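Local structure of uncharacterized protein BF1032 (Bacteroides fragilis, 3NRH) at residues F26-E31 with D122-I127; L51-L56 with E147-L152; K110-D115 with R162-V167; L116-Q121 with G154-N159. The protein is of unknown function but is a predominantly alpha-helical member of the DUF5063 family, present in the crystal as an assembly of two chains. One frame throughout, in Å; residues are numbered along the deposited sequence.

Contact 1. Residues F26-E31 with D122-I127; sequences FLERAE and DIKDFI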
# COMPACT_ATOMS: atom_id res chain seq x y z
N PHE A 26 -1.70 17.13 -2.58
CA PHE A 26 -0.73 16.97 -1.50
C PHE A 26 0.69 17.29 -1.95
O PHE A 26 1.40 18.04 -1.30
CB PHE A 26 -0.77 15.54 -0.95
CG PHE A 26 0.15 15.31 0.21
CD1 PHE A 26 -0.11 15.90 1.44
CD2 PHE A 26 1.30 14.54 0.06
CE1 PHE A 26 0.77 15.73 2.51
CE2 PHE A 26 2.18 14.36 1.13
CZ PHE A 26 1.91 14.95 2.35
N LEU A 27 1.10 16.70 -3.07
CA LEU A 27 2.44 16.93 -3.59
C LEU A 27 2.63 18.38 -4.02
O LEU A 27 3.71 18.95 -3.85
CB LEU A 27 2.74 16.01 -4.77
CG LEU A 27 2.73 14.51 -4.49
CD1 LEU A 27 3.20 13.77 -5.75
CD2 LEU A 27 3.65 14.19 -3.30
N GLU A 28 1.58 18.97 -4.57
CA GLU A 28 1.64 20.36 -5.02
C GLU A 28 1.79 21.35 -3.86
O GLU A 28 2.28 22.46 -4.05
CB GLU A 28 0.39 20.69 -5.83
CG GLU A 28 0.37 20.02 -7.21
CD GLU A 28 -1.02 19.95 -7.82
OE1 GLU A 28 -1.99 20.44 -7.19
OE2 GLU A 28 -1.15 19.39 -8.93
N ARG A 29 1.39 20.93 -2.67
CA ARG A 29 1.48 21.79 -1.49
C ARG A 29 2.66 21.41 -0.60
O ARG A 29 2.73 21.81 0.56
CB ARG A 29 0.17 21.70 -0.69
CG ARG A 29 -1.06 22.15 -1.47
CD ARG A 29 -2.34 21.70 -0.80
NE ARG A 29 -2.38 22.11 0.60
CZ ARG A 29 -3.31 21.72 1.47
NH1 ARG A 29 -4.28 20.90 1.08
NH2 ARG A 29 -3.26 22.13 2.73
N ALA A 30 3.59 20.64 -1.15
CA ALA A 30 4.77 20.16 -0.42
C ALA A 30 5.60 21.23 0.29
O ALA A 30 6.06 21.01 1.42
CB ALA A 30 5.66 19.35 -1.35
N GLU A 31 5.82 22.37 -0.35
CA GLU A 31 6.61 23.43 0.27
C GLU A 31 5.94 24.00 1.52
O GLU A 31 6.50 24.86 2.20
CB GLU A 31 6.87 24.58 -0.71
CG GLU A 31 7.66 24.20 -1.95
CD GLU A 31 8.12 25.43 -2.72
OE1 GLU A 31 9.01 26.14 -2.21
OE2 GLU A 31 7.59 25.68 -3.82
N ASP A 122 1.59 10.87 -14.44
CA ASP A 122 0.45 10.09 -14.94
C ASP A 122 -0.86 10.46 -14.26
O ASP A 122 -1.89 10.60 -14.93
CB ASP A 122 0.71 8.60 -14.77
CG ASP A 122 1.19 7.95 -16.06
OD1 ASP A 122 0.47 8.04 -17.09
OD2 ASP A 122 2.28 7.35 -16.05
N ILE A 123 -0.85 10.63 -12.95
CA ILE A 123 -2.08 10.95 -12.23
C ILE A 123 -2.60 12.35 -12.55
O ILE A 123 -3.79 12.53 -12.81
CB ILE A 123 -1.88 10.84 -10.70
CG1 ILE A 123 -1.30 9.46 -10.35
CG2 ILE A 123 -3.21 11.05 -9.98
CD1 ILE A 123 -2.18 8.30 -10.80
N LYS A 124 -1.71 13.35 -12.55
CA LYS A 124 -2.11 14.73 -12.84
C LYS A 124 -2.66 14.90 -14.25
O LYS A 124 -3.65 15.61 -14.45
CB LYS A 124 -0.91 15.67 -12.64
CG LYS A 124 -1.22 17.15 -12.88
CD LYS A 124 -2.21 17.70 -11.86
CE LYS A 124 -2.42 19.20 -12.05
NZ LYS A 124 -3.31 19.78 -10.99
N ASP A 125 -2.03 14.26 -15.23
CA ASP A 125 -2.51 14.37 -16.61
C ASP A 125 -3.93 13.84 -16.71
O ASP A 125 -4.78 14.40 -17.41
CB ASP A 125 -1.60 13.61 -17.57
CG ASP A 125 -0.33 14.37 -17.91
OD1 ASP A 125 -0.23 15.56 -17.56
OD2 ASP A 125 0.58 13.77 -18.53
N PHE A 126 -4.19 12.75 -15.99
CA PHE A 126 -5.50 12.13 -15.98
C PHE A 126 -6.60 13.01 -15.35
O PHE A 126 -7.62 13.28 -15.99
CB PHE A 126 -5.45 10.79 -15.24
CG PHE A 126 -6.80 10.27 -14.85
CD1 PHE A 126 -7.75 9.96 -15.82
CD2 PHE A 126 -7.14 10.13 -13.51
CE1 PHE A 126 -9.03 9.52 -15.46
CE2 PHE A 126 -8.41 9.69 -13.14
CZ PHE A 126 -9.36 9.39 -14.12
N ILE A 127 -6.40 13.45 -14.12
CA ILE A 127 -7.43 14.25 -13.46
C ILE A 127 -7.68 15.61 -14.08
O ILE A 127 -8.80 16.13 -14.02
CB ILE A 127 -7.16 14.43 -11.95
CG1 ILE A 127 -5.83 15.16 -11.72
CG2 ILE A 127 -7.18 13.06 -11.26
CD1 ILE A 127 -5.57 15.49 -10.26

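Contact 2. Residues L51-L56 with E147-L152; sequences LKASML and ENFGLL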
# COMPACT_ATOMS: atom_id res chain seq x y z
N LEU A 51 -4.82 0.96 -4.09
CA LEU A 51 -6.04 0.19 -3.95
C LEU A 51 -7.12 0.64 -4.94
O LEU A 51 -7.72 -0.18 -5.62
CB LEU A 51 -6.56 0.30 -2.52
CG LEU A 51 -7.90 -0.37 -2.21
CD1 LEU A 51 -7.84 -1.85 -2.54
CD2 LEU A 51 -8.22 -0.16 -0.72
N LYS A 52 -7.36 1.95 -5.00
CA LYS A 52 -8.38 2.46 -5.92
C LYS A 52 -8.02 2.21 -7.38
O LYS A 52 -8.90 1.94 -8.20
CB LYS A 52 -8.61 3.96 -5.66
CG LYS A 52 -9.21 4.25 -4.29
CD LYS A 52 -10.51 3.47 -4.08
CE LYS A 52 -11.01 3.56 -2.65
NZ LYS A 52 -12.18 2.65 -2.42
N ALA A 53 -6.74 2.28 -7.71
CA ALA A 53 -6.31 2.03 -9.09
C ALA A 53 -6.56 0.55 -9.41
O ALA A 53 -7.01 0.21 -10.51
CB ALA A 53 -4.84 2.36 -9.25
N SER A 54 -6.28 -0.32 -8.45
CA SER A 54 -6.45 -1.75 -8.62
C SER A 54 -7.91 -2.15 -8.77
O SER A 54 -8.22 -3.20 -9.32
CB SER A 54 -5.86 -2.51 -7.42
OG SER A 54 -4.48 -2.23 -7.27
N MSE A 55 -8.81 -1.30 -8.28
CA MSE A 55 -10.25 -1.58 -8.35
C MSE A 55 -10.97 -0.97 -9.54
O MSE A 55 -12.18 -1.13 -9.69
CB MSE A 55 -10.92 -1.12 -7.06
CG MSE A 55 -10.46 -1.90 -5.84
SE MSE A 55 -11.26 -1.25 -4.21
CE MSE A 55 -13.01 -2.05 -4.39
N LEU A 56 -10.22 -0.29 -10.40
CA LEU A 56 -10.80 0.34 -11.58
C LEU A 56 -11.37 -0.70 -12.53
O LEU A 56 -10.90 -1.83 -12.59
CB LEU A 56 -9.75 1.17 -12.31
CG LEU A 56 -9.35 2.47 -11.60
CD1 LEU A 56 -8.21 3.14 -12.36
CD2 LEU A 56 -10.55 3.40 -11.52
N GLU A 147 -3.68 1.81 -18.00
CA GLU A 147 -2.69 0.99 -18.70
C GLU A 147 -1.29 1.25 -18.14
O GLU A 147 -0.51 0.32 -17.95
CB GLU A 147 -2.72 1.30 -20.20
CG GLU A 147 -1.66 0.57 -21.01
CD GLU A 147 -1.69 -0.94 -20.80
OE1 GLU A 147 -2.80 -1.51 -20.73
OE2 GLU A 147 -0.60 -1.55 -20.70
N ASN A 148 -0.99 2.52 -17.89
CA ASN A 148 0.32 2.87 -17.35
C ASN A 148 0.50 2.47 -15.89
O ASN A 148 1.63 2.41 -15.39
CB ASN A 148 0.60 4.36 -17.56
CG ASN A 148 0.79 4.70 -19.02
OD1 ASN A 148 1.05 3.82 -19.85
ND2 ASN A 148 0.68 5.98 -19.36
N PHE A 149 -0.60 2.18 -15.21
CA PHE A 149 -0.52 1.74 -13.82
C PHE A 149 0.24 0.42 -13.81
O PHE A 149 1.18 0.23 -13.04
CB PHE A 149 -1.93 1.52 -13.25
CG PHE A 149 -1.95 0.81 -11.92
CD1 PHE A 149 -1.40 1.41 -10.78
CD2 PHE A 149 -2.52 -0.45 -11.79
CE1 PHE A 149 -1.43 0.76 -9.55
CE2 PHE A 149 -2.56 -1.11 -10.56
CZ PHE A 149 -2.01 -0.50 -9.44
N GLY A 150 -0.15 -0.49 -14.70
CA GLY A 150 0.50 -1.78 -14.78
C GLY A 150 1.84 -1.74 -15.47
O GLY A 150 2.75 -2.50 -15.12
N LEU A 151 1.98 -0.85 -16.44
CA LEU A 151 3.22 -0.72 -17.18
C LEU A 151 4.33 -0.05 -16.39
O LEU A 151 5.50 -0.38 -16.56
CB LEU A 151 3.01 0.08 -18.47
CG LEU A 151 2.14 -0.51 -19.58
CD1 LEU A 151 2.11 0.48 -20.74
CD2 LEU A 151 2.70 -1.85 -20.03
N LEU A 152 3.99 0.89 -15.51
CA LEU A 152 5.05 1.57 -14.78
C LEU A 152 4.76 2.26 -13.46
O LEU A 152 5.48 2.04 -12.49
CB LEU A 152 5.74 2.57 -15.72
CG LEU A 152 7.06 3.17 -15.25
CD1 LEU A 152 8.09 2.06 -15.04
CD2 LEU A 152 7.57 4.17 -16.28

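Contact 3. Residues K110-D115 with R162-V167; sequences KNISED and RALHDV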
# COMPACT_ATOMS: atom_id res chain seq x y z
N LYS A 110 18.12 5.07 -6.29
CA LYS A 110 16.89 5.72 -6.71
C LYS A 110 16.58 6.89 -5.79
O LYS A 110 17.17 7.02 -4.72
CB LYS A 110 15.73 4.72 -6.66
CG LYS A 110 15.72 3.68 -7.77
CD LYS A 110 15.37 4.31 -9.11
CE LYS A 110 15.22 3.26 -10.20
NZ LYS A 110 14.83 3.88 -11.51
N ASN A 111 15.66 7.74 -6.22
CA ASN A 111 15.26 8.90 -5.43
C ASN A 111 13.74 8.91 -5.31
O ASN A 111 13.02 8.81 -6.30
CB ASN A 111 15.73 10.19 -6.10
CG ASN A 111 17.23 10.38 -6.01
OD1 ASN A 111 17.78 10.54 -4.92
ND2 ASN A 111 17.90 10.35 -7.15
N ILE A 112 13.26 9.03 -4.07
CA ILE A 112 11.83 9.08 -3.82
C ILE A 112 11.20 10.24 -4.60
O ILE A 112 10.14 10.10 -5.20
CB ILE A 112 11.54 9.27 -2.32
CG1 ILE A 112 12.06 8.07 -1.53
CG2 ILE A 112 10.04 9.45 -2.10
CD1 ILE A 112 11.99 8.24 -0.01
N SER A 113 11.88 11.39 -4.61
CA SER A 113 11.36 12.56 -5.30
C SER A 113 11.08 12.29 -6.78
O SER A 113 10.07 12.75 -7.32
CB SER A 113 12.34 13.73 -5.16
OG SER A 113 13.61 13.40 -5.69
N GLU A 114 11.96 11.54 -7.44
CA GLU A 114 11.77 11.23 -8.85
C GLU A 114 10.60 10.27 -9.04
O GLU A 114 9.81 10.43 -9.97
CB GLU A 114 13.04 10.64 -9.46
CG GLU A 114 13.03 10.62 -10.98
CD GLU A 114 14.31 10.09 -11.57
OE1 GLU A 114 15.40 10.48 -11.09
OE2 GLU A 114 14.24 9.29 -12.53
N ASP A 115 10.50 9.27 -8.17
CA ASP A 115 9.40 8.31 -8.24
C ASP A 115 8.07 9.04 -8.09
O ASP A 115 7.14 8.82 -8.88
CB ASP A 115 9.49 7.27 -7.11
CG ASP A 115 10.61 6.27 -7.31
OD1 ASP A 115 10.70 5.67 -8.40
OD2 ASP A 115 11.41 6.07 -6.36
N ARG A 162 7.86 1.51 0.04
CA ARG A 162 8.87 0.76 0.78
C ARG A 162 9.94 1.73 1.27
O ARG A 162 10.34 1.69 2.44
CB ARG A 162 9.53 -0.30 -0.10
CG ARG A 162 10.43 -1.25 0.69
CD ARG A 162 11.61 -1.78 -0.11
NE ARG A 162 11.24 -2.30 -1.42
CZ ARG A 162 11.23 -1.58 -2.54
NH1 ARG A 162 11.59 -0.30 -2.52
NH2 ARG A 162 10.87 -2.15 -3.69
N ALA A 163 10.39 2.60 0.38
CA ALA A 163 11.41 3.57 0.72
C ALA A 163 10.93 4.48 1.85
O ALA A 163 11.63 4.65 2.85
CB ALA A 163 11.77 4.41 -0.50
N LEU A 164 9.74 5.06 1.69
CA LEU A 164 9.17 5.94 2.70
C LEU A 164 8.91 5.23 4.02
O LEU A 164 9.04 5.83 5.09
CB LEU A 164 7.87 6.57 2.19
CG LEU A 164 8.05 7.63 1.09
CD1 LEU A 164 6.70 8.03 0.53
CD2 LEU A 164 8.78 8.83 1.66
N HIS A 165 8.52 3.96 3.96
CA HIS A 165 8.28 3.20 5.18
C HIS A 165 9.59 3.15 5.96
O HIS A 165 9.61 3.38 7.16
CB HIS A 165 7.82 1.77 4.87
CG HIS A 165 7.45 0.97 6.08
ND1 HIS A 165 6.20 1.04 6.67
CD2 HIS A 165 8.16 0.09 6.82
CE1 HIS A 165 6.16 0.23 7.72
NE2 HIS A 165 7.34 -0.36 7.83
N ASP A 166 10.69 2.88 5.25
CA ASP A 166 12.01 2.81 5.89
C ASP A 166 12.43 4.16 6.45
O ASP A 166 13.08 4.23 7.50
CB ASP A 166 13.07 2.32 4.90
CG ASP A 166 12.78 0.94 4.36
OD1 ASP A 166 12.41 0.05 5.15
OD2 ASP A 166 12.92 0.74 3.13
N VAL A 167 12.08 5.24 5.76
CA VAL A 167 12.43 6.57 6.25
C VAL A 167 11.79 6.82 7.61
O VAL A 167 12.41 7.35 8.52
CB VAL A 167 11.97 7.67 5.26
CG1 VAL A 167 12.05 9.04 5.93
CG2 VAL A 167 12.84 7.63 4.01

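Contact 4. Residues L116-Q121 with G154-N159; sequences LADIYQ and GQKLVN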
# COMPACT_ATOMS: atom_id res chain seq x y z
N LEU A 116 7.97 9.89 -7.08
CA LEU A 116 6.74 10.63 -6.84
C LEU A 116 6.39 11.55 -8.01
O LEU A 116 5.23 11.62 -8.41
CB LEU A 116 6.83 11.44 -5.54
CG LEU A 116 6.91 10.58 -4.27
CD1 LEU A 116 7.12 11.48 -3.05
CD2 LEU A 116 5.64 9.76 -4.12
N ALA A 117 7.38 12.25 -8.55
CA ALA A 117 7.14 13.14 -9.68
C ALA A 117 6.68 12.32 -10.89
O ALA A 117 5.80 12.76 -11.64
CB ALA A 117 8.40 13.94 -10.01
N ASP A 118 7.25 11.14 -11.07
CA ASP A 118 6.86 10.27 -12.19
C ASP A 118 5.41 9.83 -12.05
O ASP A 118 4.65 9.86 -13.02
CB ASP A 118 7.76 9.03 -12.27
CG ASP A 118 9.13 9.34 -12.84
OD1 ASP A 118 9.34 10.46 -13.35
OD2 ASP A 118 10.01 8.45 -12.79
N ILE A 119 5.02 9.40 -10.85
CA ILE A 119 3.65 8.96 -10.61
C ILE A 119 2.72 10.15 -10.84
O ILE A 119 1.68 10.03 -11.49
CB ILE A 119 3.49 8.43 -9.17
CG1 ILE A 119 4.38 7.20 -8.97
CG2 ILE A 119 2.03 8.09 -8.87
CD1 ILE A 119 4.47 6.74 -7.52
N TYR A 120 3.12 11.30 -10.33
CA TYR A 120 2.36 12.54 -10.47
C TYR A 120 2.09 12.85 -11.94
O TYR A 120 0.99 13.27 -12.30
CB TYR A 120 3.14 13.70 -9.83
CG TYR A 120 2.52 15.07 -10.00
CD1 TYR A 120 1.56 15.54 -9.10
CD2 TYR A 120 2.90 15.90 -11.05
CE1 TYR A 120 0.99 16.81 -9.25
CE2 TYR A 120 2.35 17.17 -11.21
CZ TYR A 120 1.39 17.62 -10.31
OH TYR A 120 0.83 18.87 -10.48
N GLN A 121 3.08 12.65 -12.80
CA GLN A 121 2.89 12.92 -14.22
C GLN A 121 1.68 12.16 -14.76
O GLN A 121 0.85 12.72 -15.47
CB GLN A 121 4.13 12.56 -15.02
CG GLN A 121 4.10 13.06 -16.46
CD GLN A 121 5.37 12.73 -17.22
OE1 GLN A 121 6.47 12.91 -16.70
NE2 GLN A 121 5.22 12.27 -18.46
N GLY A 154 2.41 1.87 -11.13
CA GLY A 154 2.11 1.00 -10.01
C GLY A 154 3.36 0.51 -9.29
O GLY A 154 3.40 0.49 -8.06
N GLN A 155 4.37 0.10 -10.05
CA GLN A 155 5.61 -0.39 -9.45
C GLN A 155 6.35 0.74 -8.74
O GLN A 155 6.90 0.54 -7.67
CB GLN A 155 6.51 -1.03 -10.51
CG GLN A 155 7.71 -1.79 -9.94
CD GLN A 155 7.29 -3.05 -9.19
OE1 GLN A 155 6.61 -3.92 -9.74
NE2 GLN A 155 7.71 -3.16 -7.93
N LYS A 156 6.35 1.92 -9.34
CA LYS A 156 7.02 3.07 -8.73
C LYS A 156 6.35 3.41 -7.40
O LYS A 156 7.02 3.78 -6.44
CB LYS A 156 6.97 4.28 -9.66
CG LYS A 156 7.83 4.12 -10.91
CD LYS A 156 7.72 5.34 -11.81
CE LYS A 156 8.57 5.18 -13.06
NZ LYS A 156 10.02 5.03 -12.75
N LEU A 157 5.03 3.25 -7.34
CA LEU A 157 4.28 3.54 -6.13
C LEU A 157 4.68 2.59 -5.00
O LEU A 157 4.99 3.03 -3.89
CB LEU A 157 2.77 3.43 -6.41
CG LEU A 157 1.81 3.81 -5.26
CD1 LEU A 157 0.42 4.07 -5.81
CD2 LEU A 157 1.77 2.70 -4.22
N VAL A 158 4.70 1.28 -5.27
CA VAL A 158 5.07 0.33 -4.23
C VAL A 158 6.54 0.48 -3.81
O VAL A 158 6.87 0.33 -2.62
CB VAL A 158 4.80 -1.13 -4.66
CG1 VAL A 158 3.29 -1.34 -4.81
CG2 VAL A 158 5.49 -1.44 -5.97
N ASN A 159 7.42 0.79 -4.76
CA ASN A 159 8.83 0.98 -4.44
C ASN A 159 8.98 2.19 -3.52
O ASN A 159 9.75 2.17 -2.55
CB ASN A 159 9.66 1.22 -5.70
CG ASN A 159 9.79 -0.01 -6.57
OD1 ASN A 159 9.57 -1.13 -6.12
ND2 ASN A 159 10.16 0.20 -7.83
O HOH W 1 11.40 6.58 -10.92

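Contact 1. Residues F26-E31 with D122-I127
Glu-28 and Lys-124 cross at about a right angle, and one carboxylate oxygen carries the contact. Lys-124 NZ donates a hydrogen bond to Glu-28 OE2 at 3.0 Å, which is also a salt bridge. The ammonium group comes in on the syn side of OE2, 19° out of the carboxylate plane. The other oxygen, Glu-28 OE1, stays 4.1 Å from Lys-124 NZ, so the grip is one-pronged. The lysine methylenes pass close to the same oxygen as the ammonium, with Lys-124 CE 3.4 Å from Glu-28 OE2. Beyond CG the glutamate is extended, and both side chains reach well into the gap between the helices. Lys-124 sets out with CG anti to the backbone N (chi1 -178°) and bends at chi2, which turns its end across the carboxylate.

The pair links the C-terminal end of helix 11-28 to helix 112-131 in this mainly helical fold. The backbones stay well apart, with Glu-28 CA 10.3 Å from Lys-124 CA. Arg-29, next in the chain, already departs from helical geometry. Glu-28 OE2 is also hydrogen-bonded to Tyr-120 OH, one helical turn before Lys-124. The lysine has a second partner too, in a cation-pi contact with Tyr-70. Beside this surface pair, Ile-123 and Ile-127 pack on Ala-20 and Cys-24 of helix 11-28.

Contact 2. Residues L51-L56 with E147-L152
The last turn of helix 35-54 comes up to helix 135-169 where the latter has a wider pi-type turn at 149-152, and the closest backbone approach is Ala-53 CA to Phe-149 CA at 7.5 Å. Phe-149 fills the gap between them. Its CG lies anti to the backbone N (chi1 169°), which carries the ring out toward the other helix. Ala-53 CB sits over one face of that ring, 3.7 Å above the plane and displaced toward the rim. This is a CH-pi contact: the methyl carbon is 3.9 Å from the Phe-149 ring centroid, 15° off the ring normal. Its nearest ring atom is Phe-149 CE1, at 3.8 Å from Ala-53 CB.

Ser-54 comes to the far end of the ring. Its OG lies 3.7 Å from Phe-149 CZ and approaches obliquely. The hydroxyl's hydrogen-bond partner is on its own helix, the carbonyl oxygen of Tyr-50, so toward Phe-149 it acts by contact alone.

Other aromatic rings build up the surroundings. Trp-153 meets Phe-149 edge-to-face and also touches Ala-53, while Tyr-50 adds another ring contact to Phe-149. Phe-16 of helix 11-28 packs on Ala-53 as well. Leu-51, on helix 35-54, packs against Leu-48 of the second subunit.

Between the two segments the attraction is thus dispersion and CH-pi contact. The methyl of Ala-53 is small, consistent with the close approach of its helix to the ring, and the serine hydroxyl is already satisfied by its own helix.

Contact 3. Residues K110-D115 with R162-V167
Here a strand runs straight into a helix: 109-111, paired antiparallel with 92-94, leads into helix 112-131, and the first residue of that helix packs on the long helix 135-169. Ile-112 carries the contact. Its CG1 lies anti to the carbonyl carbon (chi1 -63°), and the chain runs on extended to CD1. Ile-112 CG1 meets Ala-163 CB at 3.8 Å. The tip goes further in, with Ile-112 CD1 3.7 Å from Leu-164 CD2. The gamma methyl takes part as well: Ile-112 CG2 lies 4.0 Å from the same Leu-164 CD2. Val-167 is a looser neighbour, its CG2 4.2 Å from Ile-112 CD1.

The leucine is reached by its end, since its CD2 branch leans across to the isoleucine. Leu-87 of helix 73-87 and Tyr-93 of strand 92-94 also touch Ile-112. Behind Leu-164 lie Thr-42, Leu-43 and Leu-46 of helix 35-54. Nearby, His-165 is hydrogen-bonded to Tyr-50 OH and Gly-150 O of the second subunit.

Apolar side chains meeting between neighbouring helices, as here, are the ordinary core packing of a helical bundle.

Contact 4. Residues L116-Q121 with G154-N159
Ile-119 presses its tip onto the backbone of helix 135-169. Its CD1 stands 3.5 Å from Leu-157 CA, tighter than usual for two carbons, and 3.9 Å from Leu-157 CB. Along the way the side chain runs past Lys-156 in the opposite direction, with Ile-119 CG1 4.0 Å from Lys-156 CB.

Lys-156 then reaches Asp-118. Its aliphatic part lies against the aspartate, with Lys-156 CD 3.7 Å from Asp-118 CB. A bend at the last torsion (chi4 -61°) turns the ammonium group to the carboxylate. The resulting salt bridge is long, Lys-156 NZ to Asp-118 OD2 at 3.4 Å, and its hydrogen bond is weak. A water helps to close it: it accepts from Lys-156 NZ at 2.8 Å and donates to Asp-118 OD2 at 3.0 Å.

These residues join two successive helices of the bundle that run roughly antiparallel. The short segments approach to 9.3 Å between axes, at 144° between their directions. Further out, Tyr-76 OH of helix 73-87 hydrogen-bonds Asp-118 OD1 and so helps to set the carboxylate. Phe-23 and Trp-153 pack on Ile-119, and Leu-46 and Tyr-50 of helix 35-54 on Leu-157. Val-158 packs on Met-161 of the second subunit.

From the N terminus, helix 11-28 supplies the first side of contact 1, and helix 35-54 the first side of contact 2. Their partners lie about 90 residues on, in helices 112-131 and 135-169. The two contacts cross along the chain. Contacts 3 and 4 close shorter loops between helices 112-131 and 135-169, with contact 4 lying within the span of contact 3. Each of these two also crosses contacts 1 and 2. Helix 112-131 carries contacts 3, 4 and 1 in turn, and Leu-27 packing on Tyr-120 joins the last two. Asp-122 and Asn-148 link contact 1 to contact 2. Phe-149 O and Gly-154 N tie contact 2 to contact 4. Contacts 2, 3 and 4 also touch the second subunit.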